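Local coordinates for glyoxalase family protein (Bacillus cereus, PDB 1ZSW) that is of unknown biochemical function but binds a zinc ion, and its glyoxalase fold suggests a metal-dependent enzyme of the vicinal oxygen chelate superfamily, at residues K29-I34 with G182-T187; T103-L108 with L149-L154; S243-A248 with G290-I295. All coordinates share one frame; numbering follows the deposited sequence. Where two conformers were deposited one is given.

Contact 1. Residues K29-I34 with G182-T187; sequences KGHHHI and GSVELT. With ZN (zinc ion), chain B.
The imidazole of His31 is overlapped by a methyl group of Val184, whose CG2 sits over one face of the ring, displaced toward its rim, and 3.8 Å from the ring centroid. This is a CH-pi contact, and the methyl comes nearest at NE2 (CG2 to NE2, 3.5 Å). The carbonyl oxygen of Gly182 approaches the same ring quite differently, at its edge and close to its plane, with 2.9 Å between His31 NE2 and Gly182 O; the hydrogen bond of NE2 goes to the backbone oxygen of Glu226 and helps to fix the rotation of the ring. The two methyls of Val184 divide the work. With CG1 anti to the backbone N (chi1 174°), CG2 is left for His31 while CG1 meets Ile34 CD1 tip to tip at 3.8 Å. Wholly buried, the contact joins strand 31-38 of one glyoxalase-type sheet to strand 180-188 of the other. The segments of the two strands run 9.9 Å apart with their directions 55° from one another, too far for the two backbones to pair, so the contact is made through the side chains of His31, Ile34 and Val184 and the carbonyl of Gly182. His31 and Ile34 thus point into the intersheet core, whereas the residues between them serve the metal. A classic beta bulge at His32 and His33, both opposite Ala248, interrupts the alternation of the strand. His33 binds zinc through NE2 at 2.1 Å. Its other nitrogen, ND1, donates to His32 ND1 over 2.8 Å in an almost straight bond (174° at the hydrogen), lying exactly in the His33 ring plane, which fixes the rotation of the ligand ring. His32 is positioned in turn by a hydrogen bond from NE2 to Thr297 O, making it a second-shell residue, and Phe280 packs against both rings.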
loop_
_atom_site.group_PDB
_atom_site.type_symbol
_atom_site.label_atom_id
_atom_site.label_comp_id
_atom_site.label_asym_id
_atom_site.label_seq_id
_atom_site.Cartn_x
_atom_site.Cartn_y
_atom_site.Cartn_z
ATOM N N LYS A 29 -10.761 4.146 -7.115
ATOM C CA LYS A 29 -9.720 4.467 -8.096
ATOM C C LYS A 29 -8.480 3.605 -8.042
ATOM O O LYS A 29 -7.776 3.501 -9.037
ATOM C CB LYS A 29 -9.345 5.936 -8.042
ATOM C CG LYS A 29 -10.488 6.821 -8.594
ATOM C CD LYS A 29 -9.977 8.155 -9.091
ATOM C CE LYS A 29 -9.655 8.072 -10.567
ATOM N NZ LYS A 29 -9.305 9.401 -11.160
ATOM N N GLY A 30 -8.195 3.022 -6.886
ATOM C CA GLY A 30 -6.935 2.285 -6.738
ATOM C C GLY A 30 -6.530 2.153 -5.275
ATOM O O GLY A 30 -7.246 2.585 -4.360
ATOM N N HIS A 31 -5.377 1.545 -5.081
ATOM C CA HIS A 31 -4.769 1.499 -3.748
ATOM C C HIS A 31 -4.412 2.901 -3.277
ATOM O O HIS A 31 -3.984 3.767 -4.066
ATOM C CB HIS A 31 -3.492 0.650 -3.696
ATOM C CG HIS A 31 -3.607 -0.678 -4.392
ATOM N ND1 HIS A 31 -4.643 -1.547 -4.132
ATOM C CD2 HIS A 31 -2.799 -1.299 -5.303
ATOM C CE1 HIS A 31 -4.479 -2.650 -4.859
ATOM N NE2 HIS A 31 -3.377 -2.519 -5.583
ATOM N N HIS A 32 -4.487 3.076 -1.952
ATOM C CA HIS A 32 -4.110 4.351 -1.298
ATOM C C HIS A 32 -2.704 4.270 -0.716
ATOM O O HIS A 32 -1.837 5.081 -1.036
ATOM C CB HIS A 32 -5.151 4.698 -0.221
ATOM C CG HIS A 32 -5.003 6.069 0.365
ATOM N ND1 HIS A 32 -4.019 6.391 1.275
ATOM C CD2 HIS A 32 -5.751 7.190 0.190
ATOM C CE1 HIS A 32 -4.168 7.656 1.652
ATOM N NE2 HIS A 32 -5.196 8.172 0.983
ATOM N N HIS A 33 -2.477 3.271 0.133
ATOM C CA HIS A 33 -1.149 3.024 0.683
ATOM C C HIS A 33 -1.122 1.641 1.225
ATOM O O HIS A 33 -2.166 0.964 1.265
ATOM C CB HIS A 33 -0.779 4.027 1.815
ATOM C CG HIS A 33 -1.652 3.953 3.036
ATOM N ND1 HIS A 33 -2.813 4.696 3.160
ATOM C CD2 HIS A 33 -1.494 3.301 4.221
ATOM C CE1 HIS A 33 -3.357 4.466 4.347
ATOM N NE2 HIS A 33 -2.572 3.632 5.015
ATOM N N ILE A 34 0.067 1.204 1.637
ATOM C CA ILE A 34 0.201 -0.117 2.253
ATOM C C ILE A 34 1.196 0.041 3.384
ATOM O O ILE A 34 2.150 0.802 3.222
ATOM C CB ILE A 34 0.632 -1.177 1.175
ATOM C CG1 ILE A 34 0.578 -2.622 1.696
ATOM C CG2 ILE A 34 1.962 -0.794 0.484
ATOM C CD1 ILE A 34 0.424 -3.641 0.529
ATOM N N GLY A 182 1.201 -1.196 -7.930
ATOM C CA GLY A 182 0.392 -1.982 -8.885
ATOM C C GLY A 182 -0.291 -3.138 -8.158
ATOM O O GLY A 182 -0.943 -2.923 -7.135
ATOM N N SER A 183 -0.168 -4.363 -8.662
ATOM C CA SER A 183 -0.817 -5.511 -8.040
ATOM C C SER A 183 -0.422 -5.648 -6.583
ATOM O O SER A 183 0.775 -5.566 -6.273
ATOM C CB SER A 183 -0.326 -6.798 -8.722
ATOM O OG SER A 183 -0.310 -6.641 -10.122
ATOM N N VAL A 184 -1.393 -5.929 -5.713
ATOM C CA VAL A 184 -1.082 -6.312 -4.309
ATOM C C VAL A 184 -1.612 -7.724 -4.132
ATOM O O VAL A 184 -2.699 -7.999 -4.551
ATOM C CB VAL A 184 -1.746 -5.344 -3.292
ATOM C CG1 VAL A 184 -1.543 -5.851 -1.873
ATOM C CG2 VAL A 184 -1.087 -3.923 -3.398
ATOM N N GLU A 185 -0.789 -8.586 -3.546
ATOM C CA GLU A 185 -1.124 -10.027 -3.422
ATOM C C GLU A 185 -1.672 -10.324 -2.027
ATOM O O GLU A 185 -1.029 -9.963 -0.994
ATOM C CB GLU A 185 0.153 -10.817 -3.620
ATOM C CG GLU A 185 -0.047 -12.318 -3.696
ATOM C CD GLU A 185 1.292 -12.989 -3.822
ATOM O OE1 GLU A 185 1.822 -13.032 -4.983
ATOM O OE2 GLU A 185 1.852 -13.424 -2.779
ATOM N N LEU A 186 -2.816 -11.005 -2.014
ATOM C CA LEU A 186 -3.474 -11.487 -0.766
ATOM C C LEU A 186 -3.438 -13.023 -0.828
ATOM O O LEU A 186 -3.839 -13.578 -1.855
ATOM C CB LEU A 186 -4.939 -11.016 -0.705
ATOM C CG LEU A 186 -5.174 -9.507 -0.865
ATOM C CD1 LEU A 186 -6.624 -9.124 -0.698
ATOM C CD2 LEU A 186 -4.312 -8.712 0.135
ATOM N N THR A 187 -2.991 -13.657 0.241
ATOM C CA THR A 187 -2.961 -15.149 0.301
ATOM C C THR A 187 -4.014 -15.525 1.352
ATOM O O THR A 187 -3.984 -15.018 2.474
ATOM C CB THR A 187 -1.556 -15.637 0.682
ATOM O OG1 THR A 187 -0.610 -15.224 -0.332
ATOM C CG2 THR A 187 -1.507 -17.187 0.736
HETATM ZN ZN ZN B . -3.054 2.915 6.954
#

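Contact 2. Residues T103-L108 with L149-L154; sequences TRIGLL and LRLVLL
The beta-alpha-beta-beta-beta module of the glyoxalase superfamily has its first and last strands side by side and parallel, and in this copy they are 101-109 and 150-155. Four backbone hydrogen bonds join them, Ile105 N to Arg150 O, Val152 N to Ile105 O, Leu107 N to Val152 O and Leu154 N to Leu107 O, the third being the shortest at 2.8 Å. Before the first of these pairs, at the Thr103 end, a water takes over, donating to Thr103 O and accepting from both N and NE of Arg150. Bent at its third torsion (chi3 -84°), the Arg150 chain lays a face of its guanidinium over Thr103 O, while its NH2 runs alongside Thr103 CG2 at 3.7 Å. On one face of the sheet Leu151 CD2 fits between Ile105 and Leu107, reaching Leu107 CD1 at 3.8 Å. Just before the strand, the Leu149 side chain crosses that of Ile105 at about a right angle, CD2 against CD1. The other face carries Val152 CG1, against which Arg104 CD packs at 3.7 Å, and Leu154 CD1, which rests on the backbone at Gly106 CA. The head of Arg104 forms a salt bridge with Glu185. Helix 112-124 packs on Leu153, strand 138-144 flanks 150-155, and strand 180-188 pairs antiparallel with the far edge of 101-109, where Thr103 and Arg104 form a classic bulge opposite Glu185.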
loop_
_atom_site.group_PDB
_atom_site.type_symbol
_atom_site.label_atom_id
_atom_site.label_comp_id
_atom_site.label_asym_id
_atom_site.label_seq_id
_atom_site.Cartn_x
_atom_site.Cartn_y
_atom_site.Cartn_z
ATOM N N THR A 103 0.683 -10.561 1.104
ATOM C CA THR A 103 1.979 -11.227 0.930
ATOM C C THR A 103 2.948 -10.629 -0.102
ATOM O O THR A 103 4.098 -11.029 -0.118
ATOM C CB THR A 103 1.803 -12.762 0.630
ATOM O OG1 THR A 103 0.877 -12.900 -0.447
ATOM C CG2 THR A 103 1.319 -13.494 1.903
ATOM N N ARG A 104 2.517 -9.706 -0.966
ATOM C CA ARG A 104 3.453 -9.138 -1.973
ATOM C C ARG A 104 3.003 -7.763 -2.394
ATOM O O ARG A 104 1.786 -7.542 -2.610
ATOM C CB ARG A 104 3.546 -10.055 -3.206
ATOM C CG ARG A 104 4.796 -9.821 -4.040
ATOM C CD ARG A 104 4.818 -10.602 -5.353
ATOM N NE ARG A 104 4.385 -12.011 -5.258
ATOM C CZ ARG A 104 5.210 -13.049 -5.104
ATOM N NH1 ARG A 104 6.522 -12.866 -4.987
ATOM N NH2 ARG A 104 4.707 -14.280 -5.046
ATOM N N ILE A 105 3.973 -6.845 -2.530
ATOM C CA ILE A 105 3.701 -5.501 -3.003
ATOM C C ILE A 105 4.221 -5.328 -4.420
ATOM O O ILE A 105 5.423 -5.401 -4.639
ATOM C CB ILE A 105 4.403 -4.454 -2.133
ATOM C CG1 ILE A 105 4.110 -4.703 -0.662
ATOM C CG2 ILE A 105 3.946 -3.035 -2.551
ATOM C CD1 ILE A 105 4.956 -3.769 0.257
ATOM N N GLY A 106 3.313 -5.085 -5.357
ATOM C CA GLY A 106 3.678 -4.772 -6.741
ATOM C C GLY A 106 3.967 -3.284 -6.902
ATOM O O GLY A 106 3.209 -2.448 -6.406
ATOM N N LEU A 107 5.038 -2.947 -7.612
ATOM C CA LEU A 107 5.431 -1.528 -7.810
ATOM C C LEU A 107 5.631 -1.325 -9.313
ATOM O O LEU A 107 6.387 -2.090 -9.939
ATOM C CB LEU A 107 6.729 -1.231 -7.065
ATOM C CG LEU A 107 6.692 -1.376 -5.540
ATOM C CD1 LEU A 107 8.081 -1.217 -4.938
ATOM C CD2 LEU A 107 5.723 -0.338 -5.004
ATOM N N LEU A 108 4.955 -0.336 -9.885
ATOM C CA LEU A 108 5.024 -0.107 -11.344
ATOM C C LEU A 108 6.306 0.638 -11.712
ATOM O O LEU A 108 6.701 1.573 -11.027
ATOM C CB LEU A 108 3.811 0.701 -11.806
ATOM C CG LEU A 108 2.474 -0.022 -11.626
ATOM C CD1 LEU A 108 1.275 0.901 -11.765
ATOM C CD2 LEU A 108 2.379 -1.169 -12.664
ATOM N N LEU A 149 10.344 -9.012 3.363
ATOM C CA LEU A 149 9.207 -8.451 2.628
ATOM C C LEU A 149 9.361 -8.721 1.147
ATOM O O LEU A 149 10.408 -8.409 0.559
ATOM C CB LEU A 149 9.073 -6.931 2.911
ATOM C CG LEU A 149 7.913 -6.263 2.134
ATOM C CD1 LEU A 149 6.576 -6.749 2.630
ATOM C CD2 LEU A 149 7.986 -4.723 2.393
ATOM N N ARG A 150 8.296 -9.247 0.530
ATOM C CA ARG A 150 8.318 -9.590 -0.874
ATOM C C ARG A 150 7.697 -8.497 -1.698
ATOM O O ARG A 150 6.558 -8.063 -1.398
ATOM C CB ARG A 150 7.604 -10.940 -1.122
ATOM C CG ARG A 150 8.352 -12.119 -0.445
ATOM C CD ARG A 150 7.431 -13.337 -0.344
ATOM N NE ARG A 150 6.572 -13.251 0.848
ATOM C CZ ARG A 150 5.657 -14.167 1.166
ATOM N NH1 ARG A 150 5.468 -15.230 0.382
ATOM N NH2 ARG A 150 4.941 -14.027 2.268
ATOM N N LEU A 151 8.463 -8.035 -2.701
ATOM C CA LEU A 151 8.024 -7.042 -3.674
ATOM C C LEU A 151 8.231 -7.477 -5.117
ATOM O O LEU A 151 8.943 -8.453 -5.378
ATOM C CB LEU A 151 8.750 -5.681 -3.428
ATOM C CG LEU A 151 8.657 -5.133 -2.002
ATOM C CD1 LEU A 151 9.923 -5.431 -1.225
ATOM C CD2 LEU A 151 8.415 -3.596 -2.030
ATOM N N VAL A 152 7.550 -6.837 -6.040
ATOM C CA VAL A 152 7.733 -7.176 -7.448
ATOM C C VAL A 152 7.614 -5.926 -8.303
ATOM O O VAL A 152 6.641 -5.162 -8.180
ATOM C CB VAL A 152 6.766 -8.315 -7.903
ATOM C CG1 VAL A 152 5.287 -7.907 -7.784
ATOM C CG2 VAL A 152 7.049 -8.718 -9.379
ATOM N N LEU A 153 8.627 -5.693 -9.145
ATOM C CA LEU A 153 8.542 -4.619 -10.103
ATOM C C LEU A 153 7.749 -5.058 -11.331
ATOM O O LEU A 153 7.935 -6.195 -11.827
ATOM C CB LEU A 153 9.935 -4.144 -10.508
ATOM C CG LEU A 153 10.883 -3.697 -9.428
ATOM C CD1 LEU A 153 12.210 -3.328 -10.058
ATOM C CD2 LEU A 153 10.317 -2.460 -8.678
ATOM N N LEU A 154 6.869 -4.200 -11.800
ATOM C CA LEU A 154 5.909 -4.561 -12.853
ATOM C C LEU A 154 5.909 -3.497 -13.945
ATOM O O LEU A 154 5.841 -2.295 -13.670
ATOM C CB LEU A 154 4.505 -4.642 -12.274
ATOM C CG LEU A 154 4.225 -5.582 -11.100
ATOM C CD1 LEU A 154 2.828 -5.221 -10.481
ATOM C CD2 LEU A 154 4.337 -7.061 -11.555
HETATM O O HOH W 1 5.975 -10.623 1.846
HETATM O O HOH W 2 8.907 -11.108 -4.433
#

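Contact 3. Residues S243-A248 with G290-I295; sequences SIHHLA and GILFEI. With ZN (zinc ion), chain B.
His246 NE2 and Glu294 OE1, each from one of two adjacent parallel strands, bind the same zinc ion at 2.1 and 2.0 Å, their imidazole and carboxylate planes turned 63° apart. Glu294 reaches the metal with an extended chain, its CG anti to the backbone N (chi1 177°), and its second oxygen, OE2, is held by Ser282 OG. The His246 ring is steadied on its far side, where ND1 donates to His245 ND1 over 2.8 Å, each nitrogen close to the plane of the other ring. Leu292 CD2 in turn packs against His245 CE1 at 3.5 Å. Behind the ligands the backbones are bonded from Glu294 N to Leu247 O (2.8 Å) and, more weakly, from Leu247 N to Leu292 O (3.3 Å); a water then links His245 O to Leu292 N. On the face turned from the metal, Leu247 CD2 lies beside Phe293 CE2. A classic beta bulge at His245 and His246, opposite Ser35, lets both rings project on the zinc side. Strand 31-38 pairs antiparallel with 244-251 and supplies His33 to the metal, strand 280-286 borders 292-300 and sets Tyr284 edge-to-face with His246, and Ile102 of strand 101-109 touches Leu247 from the other sheet.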
loop_
_atom_site.group_PDB
_atom_site.type_symbol
_atom_site.label_atom_id
_atom_site.label_comp_id
_atom_site.label_asym_id
_atom_site.label_seq_id
_atom_site.Cartn_x
_atom_site.Cartn_y
_atom_site.Cartn_z
ATOM N N SER A 243 6.470 -7.958 7.774
ATOM C CA SER A 243 5.072 -8.278 7.545
ATOM C C SER A 243 4.337 -7.054 7.031
ATOM O O SER A 243 4.748 -5.916 7.266
ATOM C CB SER A 243 4.379 -8.780 8.828
ATOM O OG SER A 243 4.374 -7.797 9.865
ATOM N N ILE A 244 3.251 -7.323 6.303
ATOM C CA ILE A 244 2.343 -6.297 5.828
ATOM C C ILE A 244 1.124 -6.267 6.749
ATOM O O ILE A 244 0.418 -7.271 6.903
ATOM C CB ILE A 244 1.935 -6.539 4.352
ATOM C CG1 ILE A 244 3.160 -6.554 3.431
ATOM C CG2 ILE A 244 0.955 -5.443 3.925
ATOM C CD1 ILE A 244 2.957 -7.270 2.070
ATOM N N HIS A 245 0.865 -5.094 7.347
ATOM C CA HIS A 245 -0.127 -4.956 8.374
ATOM C C HIS A 245 -1.535 -4.702 7.782
ATOM O O HIS A 245 -2.493 -5.313 8.202
ATOM C CB HIS A 245 0.287 -3.847 9.340
ATOM C CG HIS A 245 -0.686 -3.633 10.445
ATOM N ND1 HIS A 245 -1.648 -2.649 10.390
ATOM C CD2 HIS A 245 -0.869 -4.281 11.619
ATOM C CE1 HIS A 245 -2.376 -2.688 11.495
ATOM N NE2 HIS A 245 -1.930 -3.674 12.254
ATOM N N HIS A 246 -1.604 -3.861 6.761
ATOM C CA HIS A 246 -2.900 -3.578 6.086
ATOM C C HIS A 246 -2.687 -2.960 4.719
ATOM O O HIS A 246 -1.647 -2.381 4.429
ATOM C CB HIS A 246 -3.834 -2.649 6.946
ATOM C CG HIS A 246 -3.292 -1.278 7.190
ATOM N ND1 HIS A 246 -2.498 -0.976 8.281
ATOM C CD2 HIS A 246 -3.511 -0.108 6.547
ATOM C CE1 HIS A 246 -2.186 0.313 8.243
ATOM N NE2 HIS A 246 -2.772 0.858 7.190
ATOM N N LEU A 247 -3.734 -3.055 3.907
ATOM C CA LEU A 247 -3.796 -2.407 2.606
ATOM C C LEU A 247 -4.922 -1.393 2.671
ATOM O O LEU A 247 -6.026 -1.737 3.160
ATOM C CB LEU A 247 -4.133 -3.424 1.500
ATOM C CG LEU A 247 -4.475 -2.828 0.129
ATOM C CD1 LEU A 247 -3.299 -2.144 -0.524
ATOM C CD2 LEU A 247 -5.024 -3.937 -0.798
ATOM N N ALA A 248 -4.614 -0.162 2.244
ATOM C CA ALA A 248 -5.638 0.905 2.159
ATOM C C ALA A 248 -6.014 1.163 0.725
ATOM O O ALA A 248 -5.132 1.192 -0.140
ATOM C CB ALA A 248 -5.139 2.207 2.793
ATOM N N GLY A 290 -9.464 -12.625 7.684
ATOM C CA GLY A 290 -8.641 -11.915 8.652
ATOM C C GLY A 290 -7.749 -10.845 8.027
ATOM O O GLY A 290 -6.937 -10.247 8.739
ATOM N N ILE A 291 -7.861 -10.630 6.709
ATOM C CA ILE A 291 -7.074 -9.586 6.064
ATOM C C ILE A 291 -7.593 -8.196 6.522
ATOM O O ILE A 291 -8.778 -7.939 6.439
ATOM C CB ILE A 291 -7.188 -9.659 4.525
ATOM C CG1 ILE A 291 -6.753 -11.027 3.949
ATOM C CG2 ILE A 291 -6.412 -8.517 3.873
ATOM C CD1 ILE A 291 -5.324 -11.357 4.167
ATOM N N LEU A 292 -6.701 -7.305 6.927
ATOM C CA LEU A 292 -7.110 -5.959 7.384
ATOM C C LEU A 292 -7.051 -5.006 6.240
ATOM O O LEU A 292 -5.990 -4.759 5.650
ATOM C CB LEU A 292 -6.172 -5.469 8.514
ATOM C CG LEU A 292 -6.502 -4.143 9.197
ATOM C CD1 LEU A 292 -7.858 -4.201 9.862
ATOM C CD2 LEU A 292 -5.437 -3.863 10.257
ATOM N N PHE A 293 -8.207 -4.431 5.933
ATOM C CA PHE A 293 -8.305 -3.418 4.916
ATOM C C PHE A 293 -8.560 -2.059 5.564
ATOM O O PHE A 293 -9.174 -1.981 6.658
ATOM C CB PHE A 293 -9.511 -3.700 4.024
ATOM C CG PHE A 293 -9.284 -4.740 2.998
ATOM C CD1 PHE A 293 -9.826 -5.977 3.164
ATOM C CD2 PHE A 293 -8.598 -4.453 1.818
ATOM C CE1 PHE A 293 -9.692 -6.969 2.182
ATOM C CE2 PHE A 293 -8.441 -5.457 0.834
ATOM C CZ PHE A 293 -8.990 -6.725 1.052
ATOM N N GLU A 294 -8.119 -1.008 4.906
ATOM C CA GLU A 294 -8.451 0.344 5.343
ATOM C C GLU A 294 -9.056 1.054 4.144
ATOM O O GLU A 294 -8.638 0.840 2.988
ATOM C CB GLU A 294 -7.181 1.022 5.820
ATOM C CG GLU A 294 -7.348 2.506 6.247
ATOM C CD GLU A 294 -6.027 3.154 6.607
ATOM O OE1 GLU A 294 -4.959 2.556 6.364
ATOM O OE2 GLU A 294 -6.079 4.279 7.162
ATOM N N ILE A 295 -10.038 1.910 4.404
ATOM C CA ILE A 295 -10.622 2.723 3.341
ATOM C C ILE A 295 -10.258 4.168 3.685
ATOM O O ILE A 295 -10.624 4.630 4.751
ATOM C CB ILE A 295 -12.170 2.556 3.309
ATOM C CG1 ILE A 295 -12.519 1.064 3.242
ATOM C CG2 ILE A 295 -12.770 3.302 2.093
ATOM C CD1 ILE A 295 -14.028 0.741 3.206
HETATM ZN ZN ZN B . -3.054 2.915 6.954
HETATM O O HOH W 3 -3.729 -8.099 7.261
#

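Overall arrangement
Contacts 1 and 3 share the zinc site: strands 31-38 and 244-251 are antiparallel neighbours, bonded from His32 N to Ala248 O (2.7 Å) and from Ala248 N to His33 O (2.9 Å). Ligands from both glyoxalase-like halves of the chain thereby meet at one metal, each histidine ligand being the second residue of a bulge. Contact 2 belongs to the other sheet, about 10 Å between centres from contact 1, and abuts it where Thr103 OG1 lies 2.6 Å from Glu185 OE2. Between contacts 2 and 3, whose centres are about 15 Å apart, Ile244 bridges the sheets, its CG1 3.5 Å from Leu149 CD1. Contact 2 thus backs the metal-bearing sheet, with the Ile105 side chain about 12 Å from zinc.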